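Local coordinates for protein transcription anti-terminator antagonist UpxZ (Bacteroides uniformis ATCC 8492, PDB 4EPZ) that probably antagonises transcription anti-termination, and so is likely to help regulate capsular polysaccharide synthesis, at residues A[105-116]-A[143-154]. Numbering follows the deposited sequence. Where two conformers were deposited one is given.
Sequences MRLLTWGYSETY and IIEELRNFEENQ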
loop_
_atom_site.group_PDB
_atom_site.type_symbol
_atom_site.label_atom_id
_atom_site.label_comp_id
_atom_site.label_asym_id
_atom_site.label_seq_id
_atom_site.Cartn_x
_atom_site.Cartn_y
_atom_site.Cartn_z
HETATM N N MSE A 105 -2.342 9.900 0.478
HETATM C CA MSE A 105 -1.290 9.799 -0.543
HETATM C C MSE A 105 -0.841 8.327 -0.743
HETATM O O MSE A 105 -0.711 7.850 -1.876
HETATM C CB MSE A 105 -0.078 10.638 -0.129
HETATM C CG MSE A 105 1.058 10.560 -1.139
HETATM SE SE MSE A 105 0.544 11.428 -2.842
HETATM C CE MSE A 105 2.122 10.670 -3.833
ATOM N N ARG A 106 -0.623 7.620 0.357
ATOM C CA ARG A 106 -0.204 6.205 0.295
ATOM C C ARG A 106 -1.296 5.342 -0.339
ATOM O O ARG A 106 -0.982 4.485 -1.155
ATOM C CB ARG A 106 0.170 5.704 1.700
ATOM C CG ARG A 106 1.488 6.366 2.164
ATOM C CD ARG A 106 1.686 6.133 3.636
ATOM N NE ARG A 106 3.094 6.348 4.010
ATOM C CZ ARG A 106 3.543 6.305 5.265
ATOM N NH1 ARG A 106 2.700 6.120 6.272
ATOM N NH2 ARG A 106 4.832 6.492 5.523
ATOM N N LEU A 107 -2.566 5.614 -0.036
ATOM C CA LEU A 107 -3.653 4.819 -0.626
ATOM C C LEU A 107 -3.739 5.096 -2.141
ATOM O O LEU A 107 -3.958 4.177 -2.943
ATOM C CB LEU A 107 -4.984 5.147 0.035
ATOM C CG LEU A 107 -5.199 4.537 1.413
ATOM C CD1 LEU A 107 -6.391 5.226 2.101
ATOM C CD2 LEU A 107 -5.511 3.027 1.304
ATOM N N LEU A 108 -3.610 6.369 -2.527
ATOM C CA LEU A 108 -3.646 6.703 -3.966
ATOM C C LEU A 108 -2.500 6.029 -4.693
ATOM O O LEU A 108 -2.723 5.494 -5.783
ATOM C CB LEU A 108 -3.561 8.211 -4.214
ATOM C CG LEU A 108 -4.760 9.074 -3.788
ATOM C CD1 LEU A 108 -4.307 10.529 -3.627
ATOM C CD2 LEU A 108 -5.902 8.968 -4.846
ATOM N N THR A 109 -1.289 5.993 -4.079
ATOM C CA THR A 109 -0.113 5.438 -4.740
ATOM C C THR A 109 -0.241 3.917 -4.849
ATOM O O THR A 109 -0.031 3.346 -5.923
ATOM C CB THR A 109 1.150 5.892 -3.995
ATOM O OG1 THR A 109 1.166 7.308 -4.028
ATOM C CG2 THR A 109 2.407 5.329 -4.637
ATOM N N TRP A 110 -0.528 3.245 -3.730
ATOM C CA TRP A 110 -0.714 1.788 -3.748
ATOM C C TRP A 110 -1.898 1.378 -4.622
ATOM O O TRP A 110 -1.808 0.375 -5.338
ATOM C CB TRP A 110 -0.880 1.250 -2.330
ATOM C CG TRP A 110 0.451 1.101 -1.680
ATOM C CD1 TRP A 110 1.048 1.982 -0.831
ATOM C CD2 TRP A 110 1.449 0.126 -2.018
ATOM N NE1 TRP A 110 2.321 1.549 -0.518
ATOM C CE2 TRP A 110 2.599 0.419 -1.248
ATOM C CE3 TRP A 110 1.450 -1.027 -2.827
ATOM C CZ2 TRP A 110 3.754 -0.376 -1.290
ATOM C CZ3 TRP A 110 2.597 -1.814 -2.863
ATOM C CH2 TRP A 110 3.738 -1.468 -2.131
ATOM N N GLY A 111 -2.987 2.141 -4.579
ATOM C CA GLY A 111 -4.155 1.851 -5.418
ATOM C C GLY A 111 -3.812 1.994 -6.894
ATOM O O GLY A 111 -4.139 1.111 -7.709
ATOM N N TYR A 112 -3.041 3.031 -7.241
ATOM C CA TYR A 112 -2.571 3.187 -8.640
ATOM C C TYR A 112 -1.687 1.993 -9.047
ATOM O O TYR A 112 -1.783 1.498 -10.181
ATOM C CB TYR A 112 -1.774 4.511 -8.772
ATOM C CG TYR A 112 -1.035 4.648 -10.085
ATOM C CD1 TYR A 112 -1.715 4.973 -11.259
ATOM C CD2 TYR A 112 0.343 4.465 -10.151
ATOM C CE1 TYR A 112 -1.032 5.098 -12.472
ATOM C CE2 TYR A 112 1.025 4.545 -11.364
ATOM C CZ TYR A 112 0.335 4.894 -12.512
ATOM O OH TYR A 112 1.019 5.037 -13.691
ATOM N N SER A 113 -0.801 1.524 -8.145
ATOM C CA SER A 113 0.093 0.423 -8.525
ATOM C C SER A 113 -0.652 -0.849 -8.922
ATOM O O SER A 113 -0.125 -1.667 -9.690
ATOM C CB SER A 113 1.020 0.085 -7.374
ATOM O OG SER A 113 0.390 -0.703 -6.375
ATOM N N GLU A 114 -1.851 -1.032 -8.370
ATOM C CA GLU A 114 -2.672 -2.226 -8.614
ATOM C C GLU A 114 -3.590 -2.091 -9.808
ATOM O O GLU A 114 -4.012 -3.107 -10.360
ATOM C CB GLU A 114 -3.553 -2.524 -7.403
ATOM C CG GLU A 114 -2.766 -3.051 -6.211
ATOM C CD GLU A 114 -2.245 -4.471 -6.327
ATOM O OE1 GLU A 114 -2.770 -5.246 -7.160
ATOM O OE2 GLU A 114 -1.277 -4.797 -5.608
ATOM N N THR A 115 -3.918 -0.870 -10.199
ATOM C CA THR A 115 -4.918 -0.613 -11.235
ATOM C C THR A 115 -4.411 0.080 -12.473
ATOM O O THR A 115 -5.047 -0.052 -13.546
ATOM C CB THR A 115 -6.010 0.313 -10.637
ATOM O OG1 THR A 115 -5.405 1.556 -10.208
ATOM C CG2 THR A 115 -6.745 -0.328 -9.434
ATOM N N TYR A 116 -3.343 0.912 -12.315
ATOM C CA TYR A 116 -2.857 1.847 -13.307
ATOM C C TYR A 116 -4.026 2.753 -13.739
ATOM O O TYR A 116 -4.152 3.110 -14.914
ATOM C CB TYR A 116 -2.130 1.166 -14.479
ATOM C CG TYR A 116 -0.731 0.840 -14.036
ATOM C CD1 TYR A 116 0.244 1.831 -13.973
ATOM C CD2 TYR A 116 -0.418 -0.413 -13.519
ATOM C CE1 TYR A 116 1.492 1.585 -13.427
ATOM C CE2 TYR A 116 0.852 -0.683 -13.014
ATOM C CZ TYR A 116 1.790 0.331 -12.939
ATOM O OH TYR A 116 3.056 0.092 -12.468
ATOM N N ILE A 143 7.322 8.184 -0.625
ATOM C CA ILE A 143 6.098 7.856 -1.376
ATOM C C ILE A 143 6.208 8.465 -2.792
ATOM O O ILE A 143 5.737 7.842 -3.742
ATOM C CB ILE A 143 4.800 8.255 -0.639
ATOM C CG1 ILE A 143 3.554 7.534 -1.256
ATOM C CG2 ILE A 143 4.622 9.787 -0.563
ATOM C CD1 ILE A 143 3.675 5.928 -1.114
ATOM N N ILE A 144 6.850 9.643 -2.928
ATOM C CA ILE A 144 7.079 10.222 -4.267
ATOM C C ILE A 144 7.931 9.233 -5.136
ATOM O O ILE A 144 7.605 8.983 -6.314
ATOM C CB ILE A 144 7.771 11.598 -4.134
ATOM C CG1 ILE A 144 6.785 12.652 -3.601
ATOM C CG2 ILE A 144 8.364 12.050 -5.498
ATOM C CD1 ILE A 144 7.548 13.908 -3.122
ATOM N N GLU A 145 8.975 8.662 -4.523
ATOM C CA GLU A 145 9.864 7.707 -5.167
ATOM C C GLU A 145 9.068 6.456 -5.556
ATOM O O GLU A 145 9.189 5.960 -6.684
ATOM C CB GLU A 145 11.041 7.373 -4.230
ATOM C CG GLU A 145 12.134 6.515 -4.850
ATOM C CD GLU A 145 13.238 6.098 -3.890
ATOM O OE1 GLU A 145 13.461 6.806 -2.880
ATOM O OE2 GLU A 145 13.872 5.048 -4.142
ATOM N N GLU A 146 8.231 5.954 -4.640
ATOM C CA GLU A 146 7.415 4.748 -4.893
ATOM C C GLU A 146 6.460 4.964 -6.074
ATOM O O GLU A 146 6.388 4.120 -6.984
ATOM C CB GLU A 146 6.649 4.339 -3.630
ATOM C CG GLU A 146 7.589 3.702 -2.606
ATOM C CD GLU A 146 7.054 3.548 -1.191
ATOM O OE1 GLU A 146 5.816 3.539 -1.023
ATOM O OE2 GLU A 146 7.870 3.395 -0.255
ATOM N N LEU A 147 5.765 6.109 -6.078
ATOM C CA LEU A 147 4.856 6.473 -7.168
ATOM C C LEU A 147 5.609 6.544 -8.493
ATOM O O LEU A 147 5.147 5.951 -9.480
ATOM C CB LEU A 147 4.176 7.810 -6.900
ATOM C CG LEU A 147 3.233 8.310 -8.022
ATOM C CD1 LEU A 147 2.106 7.288 -8.328
ATOM C CD2 LEU A 147 2.684 9.700 -7.680
ATOM N N ARG A 148 6.764 7.228 -8.518
ATOM C CA ARG A 148 7.534 7.326 -9.749
ATOM C C ARG A 148 7.947 5.934 -10.262
ATOM O O ARG A 148 7.844 5.682 -11.468
ATOM C CB ARG A 148 8.761 8.211 -9.563
ATOM C CG ARG A 148 9.445 8.542 -10.909
ATOM C CD ARG A 148 10.777 9.215 -10.755
ATOM N NE ARG A 148 11.743 8.393 -10.019
ATOM C CZ ARG A 148 12.110 8.623 -8.761
ATOM N NH1 ARG A 148 11.596 9.647 -8.087
ATOM N NH2 ARG A 148 12.981 7.822 -8.163
ATOM N N ASN A 149 8.368 5.020 -9.350
ATOM C CA ASN A 149 8.774 3.673 -9.744
ATOM C C ASN A 149 7.577 2.897 -10.331
ATOM O O ASN A 149 7.748 2.200 -11.329
ATOM C CB ASN A 149 9.402 2.942 -8.578
ATOM C CG ASN A 149 10.835 3.389 -8.307
ATOM O OD1 ASN A 149 11.603 3.709 -9.223
ATOM N ND2 ASN A 149 11.249 3.378 -7.051
ATOM N N PHE A 150 6.368 3.048 -9.739
ATOM C CA PHE A 150 5.185 2.365 -10.298
ATOM C C PHE A 150 4.875 2.907 -11.710
ATOM O O PHE A 150 4.563 2.131 -12.619
ATOM C CB PHE A 150 3.969 2.545 -9.371
ATOM C CG PHE A 150 4.063 1.754 -8.080
ATOM C CD1 PHE A 150 4.429 0.409 -8.092
ATOM C CD2 PHE A 150 3.667 2.321 -6.865
ATOM C CE1 PHE A 150 4.501 -0.325 -6.900
ATOM C CE2 PHE A 150 3.718 1.577 -5.682
ATOM C CZ PHE A 150 4.131 0.263 -5.711
ATOM N N GLU A 151 4.996 4.226 -11.896
ATOM C CA GLU A 151 4.711 4.842 -13.192
ATOM C C GLU A 151 5.695 4.340 -14.251
ATOM O O GLU A 151 5.278 3.954 -15.350
ATOM C CB GLU A 151 4.775 6.368 -13.096
ATOM C CG GLU A 151 3.623 6.993 -12.326
ATOM C CD GLU A 151 3.778 8.481 -12.096
ATOM O OE1 GLU A 151 4.897 9.014 -12.276
ATOM O OE2 GLU A 151 2.765 9.125 -11.762
ATOM N N GLU A 152 6.990 4.305 -13.919
ATOM C CA GLU A 152 8.045 3.890 -14.855
ATOM C C GLU A 152 8.064 2.382 -15.160
ATOM O O GLU A 152 8.671 1.960 -16.164
ATOM C CB GLU A 152 9.395 4.302 -14.282
ATOM C CG GLU A 152 9.587 5.805 -14.263
ATOM C CD GLU A 152 10.942 6.258 -13.752
ATOM O OE1 GLU A 152 11.744 5.393 -13.332
ATOM O OE2 GLU A 152 11.192 7.482 -13.753
ATOM N N ASN A 153 7.473 1.556 -14.287
ATOM C CA ASN A 153 7.525 0.099 -14.453
ATOM C C ASN A 153 6.165 -0.518 -14.738
ATOM O O ASN A 153 5.954 -1.716 -14.489
ATOM C CB ASN A 153 8.131 -0.522 -13.207
ATOM C CG ASN A 153 9.581 -0.143 -13.073
ATOM O OD1 ASN A 153 10.379 -0.325 -13.998
ATOM N ND2 ASN A 153 9.933 0.453 -11.962
ATOM N N GLN A 154 5.287 0.243 -15.393
ATOM C CA GLN A 154 3.974 -0.285 -15.710
ATOM C C GLN A 154 4.070 -1.523 -16.593
ATOM O O GLN A 154 3.373 -2.511 -16.340
ATOM C CB GLN A 154 3.103 0.775 -16.386
ATOM C CG GLN A 154 1.706 0.236 -16.810
ATOM C CD GLN A 154 0.770 1.334 -17.244
ATOM O OE1 GLN A 154 1.180 2.492 -17.480
ATOM N NE2 GLN A 154 -0.491 0.986 -17.385
HETATM O O HOH W 1 4.601 2.524 0.876
HETATM O O HOH W 2 4.500 -1.998 -11.674
#
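The hydroxyl of Y116 donates to the carbonyl of F150, OH to O 2.5 Å, tilted 31° from the carbonyl plane, and also accepts from a water that donates to N153 O. Y116 follows helix 102-115 with positive phi; Q154 lies along one face of its ring, Q154 CG 3.5 Å from the Y116 centroid. A phenylalanine here would probably keep the Q154 packing but leave F150 O and the water without their shared partner. Helices 102-115 and 138-152 belong to an all-helical fold; their segments 105-115 and 143-152 run nearly parallel, at 15°, and pack knobs-into-holes. The T109 knob sits among I143, E146, L147 and F150; its CG2, anti to the backbone N, lies 3.7 Å from L147 CA, while OG1 donates back to M105 O. Returning the fit, F150 enters among T109, W110, Y112 and S113. S113 CB lies over the F150 face, and the F150 edge points at the W110 face in a T-shaped pair, planes 68° apart, F150 CZ 3.8 Å from W110 CZ3. W110 NE1 donates to a water whose oxygen lies 2.8 Å away, and the water donates to E146 OE1; the carboxylate's other oxygen, OE2, is hydrogen-bonded to Y21 OH. Toward helix 118-129, Y112 CD2 meets L147 CD1 at 3.8 Å, and Y112 OH rests against E151 CG.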